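Exodeoxyribonuclease (Neisseria meningitidis, PDB 2JC5) probably cleaves DNA at apurinic or apyrimidinic sites during repair, as a magnesium- or manganese-dependent phosphodiesterase of the AP/ExoA family. Local coordinates at residues G148-K160 with G170-H184. Residues are numbered along the deposited sequence; the frame is centred on the assembly and turned at random.
Sequences GDWNIAHQNIDLK and GFLPEEREWIGKVIH. With BCN (bicine), chain C.
The carbonyl oxygen of His154 takes a hydrogen bond from Arg176 NE at 2.9 Å and another from a water. NE lies tilted from the carbonyl plane, while the oxygen sits at the edge of the guanidinium, in its plane. In this DNase I-like fold the contact joins the loop after strand 143-147 to helix 173-184. A bend at chi3 (62°) lays the Arg176 guanidinium nearly parallel to the Phe171 ring, over its rim, with Phe171 CZ facing the centre of the guanidinium. Leu159 CD2 covers the opposite face of the Phe171 ring, 3.6 Å from its centroid, in a CH-pi contact. A second water bridges Arg176 NH1 and Asn156 OD1. Ala153 N donates to Gly170 O at 2.8 Å, close to the C=O axis. Glu175 OE1 grips the turn into the helix by accepting from Gly170 N and Leu172 N. Its OE2 forms a salt bridge with Lys123, which also binds bicine. The turn borders the bicine pocket, which includes the adjoining Ser169 and, from the loop, Asn151. At the start of the loop, Asp149 is the predicted proton donor/acceptor and Asn151 a predicted transition-state stabilizer; both are predicted to bind magnesium. Farther along the helix, Ile179 CG1 packs against Ile152 CG2 of the loop at 3.5 Å. The Trp150 and Trp178 rings meet at their edges. With chi1 at -70°, CG2 of Ile179 stands anti to the backbone N and reaches the face of the His154 ring, 3.9 Å from its centroid.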
ATOM      1  N   GLY A 148       1.272   0.878   0.656  1.00  7.05           N
ATOM      2  CA  GLY A 148       0.033   0.152   0.667  1.00  7.73           C
ATOM      3  C   GLY A 148      -1.194   0.995   0.549  1.00  6.22           C
ATOM      4  O   GLY A 148      -1.145   2.138   0.103  1.00  6.27           O
ATOM      5  N   ASP A 149      -2.296   0.374   0.941  1.00  5.81           N
ATOM      6  CA  ASP A 149      -3.605   0.978   0.886  1.00  4.73           C
ATOM      7  C   ASP A 149      -3.919   1.416   2.301  1.00  4.75           C
ATOM      8  O   ASP A 149      -4.123   0.584   3.184  1.00  5.50           O
ATOM      9  CB  ASP A 149      -4.607  -0.045   0.386  1.00  5.39           C
ATOM     10  CG  ASP A 149      -6.032   0.451   0.373  1.00  6.12           C
ATOM     11  OD1 ASP A 149      -6.303   1.604   0.767  1.00  7.61           O
ATOM     12  OD2 ASP A 149      -6.917  -0.338  -0.053  1.00  7.58           O
ATOM     13  N   TRP A 150      -3.851   2.724   2.513  1.00  5.41           N
ATOM     14  CA  TRP A 150      -4.018   3.320   3.831  1.00  6.24           C
ATOM     15  C   TRP A 150      -5.463   3.707   4.083  1.00  5.82           C
ATOM     16  O   TRP A 150      -5.797   4.092   5.199  1.00  6.77           O
ATOM     17  CB  TRP A 150      -3.108   4.540   3.999  1.00  7.61           C
ATOM     18  CG  TRP A 150      -1.633   4.215   4.013  1.00  7.86           C
ATOM     19  CD1 TRP A 150      -0.915   3.605   3.026  1.00  8.39           C
ATOM     20  CD2 TRP A 150      -0.703   4.501   5.059  1.00  6.93           C
ATOM     21  NE1 TRP A 150       0.403   3.484   3.399  1.00  8.59           N
ATOM     22  CE2 TRP A 150       0.564   4.049   4.636  1.00  7.15           C
ATOM     23  CE3 TRP A 150      -0.809   5.118   6.310  1.00  7.76           C
ATOM     24  CZ2 TRP A 150       1.697   4.169   5.428  1.00  8.99           C
ATOM     25  CZ3 TRP A 150       0.330   5.254   7.079  1.00  8.73           C
ATOM     26  CH2 TRP A 150       1.551   4.773   6.639  1.00  8.49           C
ATOM     27  N   ASN A 151      -6.303   3.654   3.051  1.00  5.41           N
ATOM     28  CA  ASN A 151      -7.750   3.878   3.204  1.00  5.34           C
ATOM     29  C   ASN A 151      -8.085   5.255   3.778  1.00  6.33           C
ATOM     30  O   ASN A 151      -9.170   5.469   4.323  1.00  7.31           O
ATOM     31  CB  ASN A 151      -8.390   2.733   4.015  1.00  4.51           C
ATOM     32  CG  ASN A 151      -8.910   1.602   3.150  1.00  6.81           C
ATOM     33  OD1 ASN A 151      -8.703   0.416   3.453  1.00 11.20           O
ATOM     34  ND2 ASN A 151      -9.592   1.948   2.092  1.00  5.82           N
ATOM     35  N   ILE A 152      -7.189   6.220   3.555  1.00  4.94           N
ATOM     36  CA  ILE A 152      -7.416   7.607   3.990  1.00  6.04           C
ATOM     37  C   ILE A 152      -6.879   8.533   2.898  1.00  5.61           C
ATOM     38  O   ILE A 152      -5.748   8.354   2.463  1.00  6.25           O
ATOM     39  CB  ILE A 152      -6.695   7.938   5.300  1.00  6.80           C
ATOM     40  CG1 ILE A 152      -7.170   7.033   6.442  1.00  7.88           C
ATOM     41  CG2 ILE A 152      -6.918   9.400   5.670  1.00  6.70           C
ATOM     42  CD1 ILE A 152      -6.236   7.073   7.646  1.00  8.50           C
ATOM     43  N   ALA A 153      -7.703   9.479   2.454  1.00  6.72           N
ATOM     44  CA  ALA A 153      -7.282  10.598   1.606  1.00  6.13           C
ATOM     45  C   ALA A 153      -6.966  11.772   2.533  1.00  7.14           C
ATOM     46  O   ALA A 153      -7.742  12.082   3.437  1.00  7.08           O
ATOM     47  CB  ALA A 153      -8.379  10.971   0.602  1.00  6.81           C
ATOM     48  N   HIS A 154      -5.851  12.454   2.278  1.00  6.69           N
ATOM     49  CA  HIS A 154      -5.346  13.429   3.242  1.00  6.57           C
ATOM     50  C   HIS A 154      -5.996  14.814   3.127  1.00  7.59           C
ATOM     51  O   HIS A 154      -6.503  15.341   4.118  1.00  8.91           O
ATOM     52  CB  HIS A 154      -3.826  13.508   3.095  1.00  7.91           C
ATOM     53  CG  HIS A 154      -3.146  14.395   4.085  1.00  8.10           C
ATOM     54  ND1 HIS A 154      -1.891  14.915   3.849  1.00  8.78           N
ATOM     55  CD2 HIS A 154      -3.561  14.917   5.263  1.00  9.27           C
ATOM     56  CE1 HIS A 154      -1.543  15.683   4.874  1.00  9.56           C
ATOM     57  NE2 HIS A 154      -2.540  15.705   5.741  1.00  9.44           N
ATOM     58  N   GLN A 155      -5.993  15.381   1.925  1.00  6.56           N
ATOM     59  CA  GLN A 155      -6.396  16.766   1.670  0.50  7.02           C
ATOM     60  C   GLN A 155      -7.442  16.810   0.569  1.00  7.17           C
ATOM     61  O   GLN A 155      -7.677  15.806  -0.087  1.00  7.64           O
ATOM     62  CB  GLN A 155      -5.182  17.578   1.212  0.50  7.62           C
ATOM     63  CG  GLN A 155      -4.013  17.575   2.178  0.50  8.46           C
ATOM     64  CD  GLN A 155      -2.942  18.562   1.768  0.50  8.01           C
ATOM     65  OE1 GLN A 155      -2.110  18.276   0.906  0.50  8.59           O
ATOM     66  NE2 GLN A 155      -2.969  19.739   2.370  0.50  8.92           N
ATOM     67  N   ASN A 156      -8.028  17.983   0.332  1.00  7.64           N
ATOM     68  CA  ASN A 156      -9.065  18.111  -0.693  1.00  7.54           C
ATOM     69  C   ASN A 156      -8.582  17.650  -2.065  1.00  8.17           C
ATOM     70  O   ASN A 156      -9.329  17.022  -2.822  1.00  8.41           O
ATOM     71  CB  ASN A 156      -9.564  19.554  -0.794  1.00  9.06           C
ATOM     72  CG  ASN A 156     -10.321  20.007   0.425  1.00  9.64           C
ATOM     73  OD1 ASN A 156     -10.702  19.213   1.264  1.00 10.21           O
ATOM     74  ND2 ASN A 156     -10.563  21.309   0.506  1.00 11.51           N
ATOM     75  N   ILE A 157      -7.328  17.967  -2.375  1.00  7.70           N
ATOM     76  CA  ILE A 157      -6.728  17.576  -3.653  1.00  8.13           C
ATOM     77  C   ILE A 157      -6.706  16.058  -3.883  1.00  8.35           C
ATOM     78  O   ILE A 157      -6.629  15.588  -5.017  1.00  8.03           O
ATOM     79  CB  ILE A 157      -5.290  18.144  -3.773  1.00  9.67           C
ATOM     80  CG1 ILE A 157      -4.718  17.971  -5.175  1.00  9.96           C
ATOM     81  CG2 ILE A 157      -4.338  17.558  -2.741  1.00 10.29           C
ATOM     82  CD1 ILE A 157      -3.348  18.565  -5.396  1.00 12.96           C
ATOM     83  N   ASP A 158      -6.775  15.303  -2.800  1.00  6.66           N
ATOM     84  CA  ASP A 158      -6.624  13.847  -2.853  1.00  6.27           C
ATOM     85  C   ASP A 158      -7.894  13.068  -3.212  1.00  6.55           C
ATOM     86  O   ASP A 158      -7.857  11.845  -3.294  1.00  6.49           O
ATOM     87  CB  ASP A 158      -6.048  13.377  -1.518  1.00  5.94           C
ATOM     88  CG  ASP A 158      -4.668  13.927  -1.272  1.00  7.41           C
ATOM     89  OD1 ASP A 158      -3.823  13.783  -2.186  1.00  6.64           O
ATOM     90  OD2 ASP A 158      -4.425  14.491  -0.180  1.00  8.61           O
ATOM     91  N   LEU A 159      -9.018  13.751  -3.421  1.00  6.51           N
ATOM     92  CA  LEU A 159     -10.198  13.067  -3.940  1.00  7.11           C
ATOM     93  C   LEU A 159     -11.081  14.013  -4.752  1.00  7.18           C
ATOM     94  O   LEU A 159     -11.034  15.237  -4.585  1.00  8.28           O
ATOM     95  CB  LEU A 159     -10.972  12.369  -2.817  1.00  7.69           C
ATOM     96  CG  LEU A 159     -11.773  13.257  -1.856  1.00  8.01           C
ATOM     97  CD1 LEU A 159     -12.691  12.414  -0.995  1.00  8.74           C
ATOM     98  CD2 LEU A 159     -10.854  14.119  -0.969  1.00 10.27           C
ATOM     99  N   LYS A 160     -11.868  13.424  -5.646  1.00  7.24           N
ATOM    100  CA  LYS A 160     -12.698  14.197  -6.562  0.70  7.87           C
ATOM    101  C   LYS A 160     -13.799  14.933  -5.797  1.00  8.27           C
ATOM    102  O   LYS A 160     -14.017  16.135  -6.011  1.00  9.21           O
ATOM    103  CB  LYS A 160     -13.312  13.278  -7.617  0.70  7.75           C
ATOM    104  CG  LYS A 160     -14.401  13.889  -8.520  0.70  8.82           C
ATOM    105  CD  LYS A 160     -13.957  15.127  -9.288  0.70 11.46           C
ATOM    106  CE  LYS A 160     -12.938  14.797 -10.346  0.70 12.01           C
ATOM    107  NZ  LYS A 160     -12.634  15.973 -11.229  0.70 11.10           N
ATOM    108  N   GLY A 170     -12.557   7.330   5.206  1.00  7.87           N
ATOM    109  CA  GLY A 170     -11.597   7.703   4.199  1.00  7.14           C
ATOM    110  C   GLY A 170     -11.311   9.175   4.133  1.00  7.37           C
ATOM    111  O   GLY A 170     -10.259   9.557   3.657  1.00  7.17           O
ATOM    112  N   PHE A 171     -12.237  10.005   4.618  1.00  6.33           N
ATOM    113  CA  PHE A 171     -12.027  11.462   4.608  1.00  6.47           C
ATOM    114  C   PHE A 171     -12.617  12.121   5.843  1.00  7.09           C
ATOM    115  O   PHE A 171     -12.986  13.284   5.808  1.00  9.36           O
ATOM    116  CB  PHE A 171     -12.598  12.075   3.329  1.00  7.86           C
ATOM    117  CG  PHE A 171     -11.966  13.394   2.938  1.00  7.69           C
ATOM    118  CD1 PHE A 171     -10.610  13.498   2.748  1.00  7.81           C
ATOM    119  CD2 PHE A 171     -12.742  14.532   2.748  1.00  7.74           C
ATOM    120  CE1 PHE A 171     -10.037  14.710   2.385  1.00  8.89           C
ATOM    121  CE2 PHE A 171     -12.183  15.728   2.395  1.00  8.42           C
ATOM    122  CZ  PHE A 171     -10.841  15.835   2.211  1.00  8.64           C
ATOM    123  N   LEU A 172     -12.671  11.389   6.949  1.00  7.57           N
ATOM    124  CA  LEU A 172     -13.102  11.947   8.233  1.00  7.80           C
ATOM    125  C   LEU A 172     -12.006  12.840   8.810  1.00  7.97           C
ATOM    126  O   LEU A 172     -10.819  12.588   8.623  1.00  8.90           O
ATOM    127  CB  LEU A 172     -13.437  10.828   9.215  1.00  8.26           C
ATOM    128  CG  LEU A 172     -14.542   9.881   8.804  1.00  9.45           C
ATOM    129  CD1 LEU A 172     -14.588   8.644   9.720  1.00  9.99           C
ATOM    130  CD2 LEU A 172     -15.846  10.656   8.823  1.00 11.65           C
ATOM    131  N   PRO A 173     -12.399  13.905   9.523  1.00  9.55           N
ATOM    132  CA  PRO A 173     -11.425  14.815  10.101  1.00 10.34           C
ATOM    133  C   PRO A 173     -10.345  14.122  10.922  1.00  9.80           C
ATOM    134  O   PRO A 173      -9.172  14.440  10.780  1.00 11.30           O
ATOM    135  CB  PRO A 173     -12.285  15.726  10.983  1.00 10.83           C
ATOM    136  CG  PRO A 173     -13.596  15.711  10.351  1.00 11.66           C
ATOM    137  CD  PRO A 173     -13.782  14.357   9.739  1.00 11.18           C
ATOM    138  N   GLU A 174     -10.730  13.141  11.734  1.00  9.96           N
ATOM    139  CA  GLU A 174      -9.788  12.458  12.612  0.50 11.19           C
ATOM    140  C   GLU A 174      -8.789  11.626  11.812  1.00 10.77           C
ATOM    141  O   GLU A 174      -7.620  11.510  12.176  1.00 11.29           O
ATOM    142  CB  GLU A 174     -10.527  11.559  13.620  0.50 12.79           C
ATOM    143  CG  GLU A 174     -11.370  12.300  14.676  0.50 14.90           C
ATOM    144  CD  GLU A 174     -12.788  12.620  14.213  0.50 16.30           C
ATOM    145  OE1 GLU A 174     -13.013  12.758  12.991  0.50 16.87           O
ATOM    146  OE2 GLU A 174     -13.690  12.733  15.075  0.50 18.72           O
ATOM    147  N   GLU A 175      -9.265  11.053  10.710  1.00  9.44           N
ATOM    148  CA  GLU A 175      -8.412  10.266   9.839  1.00  8.32           C
ATOM    149  C   GLU A 175      -7.395  11.126   9.103  1.00  7.70           C
ATOM    150  O   GLU A 175      -6.221  10.773   9.007  1.00  7.15           O
ATOM    151  CB  GLU A 175      -9.278   9.529   8.823  1.00  6.80           C
ATOM    152  CG  GLU A 175     -10.147   8.445   9.427  1.00  7.89           C
ATOM    153  CD  GLU A 175     -11.065   7.823   8.409  1.00  8.00           C
ATOM    154  OE1 GLU A 175     -11.498   8.527   7.484  1.00  9.64           O
ATOM    155  OE2 GLU A 175     -11.369   6.625   8.538  1.00  9.12           O
ATOM    156  N   ARG A 176      -7.858  12.249   8.560  1.00  8.16           N
ATOM    157  CA  ARG A 176      -6.981  13.164   7.842  1.00  7.87           C
ATOM    158  C   ARG A 176      -5.923  13.722   8.792  1.00  8.96           C
ATOM    159  O   ARG A 176      -4.751  13.854   8.428  1.00  9.84           O
ATOM    160  CB  ARG A 176      -7.784  14.311   7.252  1.00  7.52           C
ATOM    161  CG  ARG A 176      -8.857  13.881   6.266  1.00  7.94           C
ATOM    162  CD  ARG A 176      -9.796  15.018   5.925  1.00  8.22           C
ATOM    163  NE  ARG A 176      -9.092  16.116   5.270  1.00  8.82           N
ATOM    164  CZ  ARG A 176      -9.640  17.288   4.958  1.00 10.55           C
ATOM    165  NH1 ARG A 176     -10.922  17.532   5.234  1.00 10.33           N
ATOM    166  NH2 ARG A 176      -8.900  18.213   4.366  1.00 10.91           N
ATOM    167  N   GLU A 177      -6.349  14.048  10.008  1.00  9.62           N
ATOM    168  CA  GLU A 177      -5.420  14.552  11.025  0.50  9.43           C
ATOM    169  C   GLU A 177      -4.339  13.521  11.321  1.00  8.99           C
ATOM    170  O   GLU A 177      -3.179  13.874  11.501  1.00  9.62           O
ATOM    171  CB  GLU A 177      -6.142  14.955  12.318  0.50 10.69           C
ATOM    172  CG  GLU A 177      -5.216  15.572  13.373  0.50 10.17           C
ATOM    173  N   TRP A 178      -4.729  12.254  11.385  1.00  8.33           N
ATOM    174  CA  TRP A 178      -3.806  11.177  11.697  1.00  8.89           C
ATOM    175  C   TRP A 178      -2.725  11.063  10.608  1.00  9.24           C
ATOM    176  O   TRP A 178      -1.529  11.016  10.929  1.00  9.83           O
ATOM    177  CB  TRP A 178      -4.572   9.860  11.913  1.00  9.84           C
ATOM    178  CG  TRP A 178      -3.710   8.738  12.362  1.00  9.32           C
ATOM    179  CD1 TRP A 178      -3.394   8.390  13.652  1.00  9.16           C
ATOM    180  CD2 TRP A 178      -3.025   7.800  11.518  1.00  8.67           C
ATOM    181  NE1 TRP A 178      -2.549   7.309  13.654  1.00  9.70           N
ATOM    182  CE2 TRP A 178      -2.310   6.920  12.366  1.00  9.35           C
ATOM    183  CE3 TRP A 178      -2.944   7.617  10.129  1.00  9.36           C
ATOM    184  CZ2 TRP A 178      -1.534   5.876  11.879  1.00  9.24           C
ATOM    185  CZ3 TRP A 178      -2.170   6.575   9.647  1.00  9.29           C
ATOM    186  CH2 TRP A 178      -1.466   5.719  10.521  1.00  9.64           C
ATOM    187  N   ILE A 179      -3.130  11.061   9.332  1.00  8.93           N
ATOM    188  CA  ILE A 179      -2.161  11.061   8.231  1.00  9.80           C
ATOM    189  C   ILE A 179      -1.262  12.283   8.310  1.00  9.82           C
ATOM    190  O   ILE A 179      -0.059  12.192   8.095  1.00  9.21           O
ATOM    191  CB  ILE A 179      -2.848  11.045   6.825  1.00 11.03           C
ATOM    192  CG1 ILE A 179      -3.517   9.689   6.564  1.00 12.40           C
ATOM    193  CG2 ILE A 179      -1.845  11.386   5.681  1.00 12.43           C
ATOM    194  CD1 ILE A 179      -2.561   8.537   6.194  1.00 13.19           C
ATOM    195  N   GLY A 180      -1.843  13.438   8.620  1.00  9.48           N
ATOM    196  CA  GLY A 180      -1.058  14.649   8.761  1.00  9.46           C
ATOM    197  C   GLY A 180       0.012  14.538   9.836  1.00 10.47           C
ATOM    198  O   GLY A 180       1.120  15.048   9.676  1.00 12.14           O
ATOM    199  N   LYS A 181      -0.308  13.851  10.924  1.00  9.88           N
ATOM    200  CA  LYS A 181       0.672  13.632  11.998  1.00 11.56           C
ATOM    201  C   LYS A 181       1.786  12.680  11.560  1.00 10.57           C
ATOM    202  O   LYS A 181       2.959  12.904  11.849  1.00 10.44           O
ATOM    203  CB  LYS A 181       0.002  13.117  13.273  1.00 13.58           C
ATOM    204  CG  LYS A 181      -0.853  14.125  14.020  1.00 14.97           C
ATOM    205  CD  LYS A 181      -1.473  13.450  15.242  1.00 15.73           C
ATOM    206  N   VAL A 182       1.423  11.617  10.854  1.00  9.38           N
ATOM    207  CA  VAL A 182       2.430  10.694  10.337  1.00  9.23           C
ATOM    208  C   VAL A 182       3.453  11.439   9.463  1.00  9.30           C
ATOM    209  O   VAL A 182       4.663  11.198   9.545  1.00  9.86           O
ATOM    210  CB  VAL A 182       1.762   9.558   9.546  1.00  8.94           C
ATOM    211  CG1 VAL A 182       2.817   8.742   8.750  1.00  8.19           C
ATOM    212  CG2 VAL A 182       0.957   8.653  10.496  1.00  9.72           C
ATOM    213  N   ILE A 183       2.959  12.366   8.645  1.00  9.93           N
ATOM    214  CA  ILE A 183       3.822  13.189   7.799  1.00  9.98           C
ATOM    215  C   ILE A 183       4.568  14.254   8.614  1.00 11.43           C
ATOM    216  O   ILE A 183       5.798  14.282   8.620  1.00 13.09           O
ATOM    217  CB  ILE A 183       3.024  13.818   6.634  1.00 11.07           C
ATOM    218  CG1 ILE A 183       2.447  12.725   5.726  1.00 11.37           C
ATOM    219  CG2 ILE A 183       3.897  14.803   5.827  1.00 12.43           C
ATOM    220  CD1 ILE A 183       1.312  13.214   4.813  1.00 11.49           C
ATOM    221  N   HIS A 184       3.839  15.120   9.311  1.00 13.83           N
ATOM    222  CA  HIS A 184       4.441  16.328   9.883  1.00 15.89           C
ATOM    223  C   HIS A 184       4.997  16.178  11.280  1.00 16.52           C
ATOM    224  O   HIS A 184       5.905  16.923  11.659  1.00 18.87           O
ATOM    225  CB  HIS A 184       3.439  17.475   9.831  1.00 18.08           C
ATOM    226  CG  HIS A 184       3.090  17.873   8.438  1.00 19.26           C
ATOM    227  ND1 HIS A 184       1.854  17.621   7.877  1.00 20.55           N
ATOM    228  CD2 HIS A 184       3.842  18.432   7.461  1.00 20.38           C
ATOM    229  CE1 HIS A 184       1.851  18.051   6.627  1.00 20.82           C
ATOM    230  NE2 HIS A 184       3.043  18.543   6.351  1.00 21.97           N
TER
HETATM  231  N1  BCN C1261     -13.075   3.757   1.449  1.00 12.37           N
HETATM  232  C1  BCN C1261     -12.237   3.876   2.665  1.00 10.47           C
HETATM  233  C2  BCN C1261     -12.843   3.188   3.864  1.00  9.80           C
HETATM  234  O21 BCN C1261     -12.156   3.141   4.925  1.00  8.85           O
HETATM  235  O22 BCN C1261     -13.979   2.697   3.763  1.00 10.84           O
HETATM  236  C3  BCN C1261     -12.494   2.871   0.429  1.00 16.83           C
HETATM  237  C4  BCN C1261     -12.990   1.457   0.660  1.00 17.19           C
HETATM  238  O4  BCN C1261     -14.435   1.379   0.746  1.00 16.74           O
HETATM  239  C5  BCN C1261     -13.376   5.113   0.868  1.00 14.99           C
HETATM  240  C6  BCN C1261     -14.727   5.110   0.163  1.00 13.65           C
HETATM  241  O6  BCN C1261     -15.702   4.349   0.878  1.00 19.68           O
HETATM  242  O   HOH W   1      -5.990  17.775   5.878  1.00 37.74           O
HETATM  243  O   HOH W   2     -12.032  19.698   3.571  1.00 18.28           O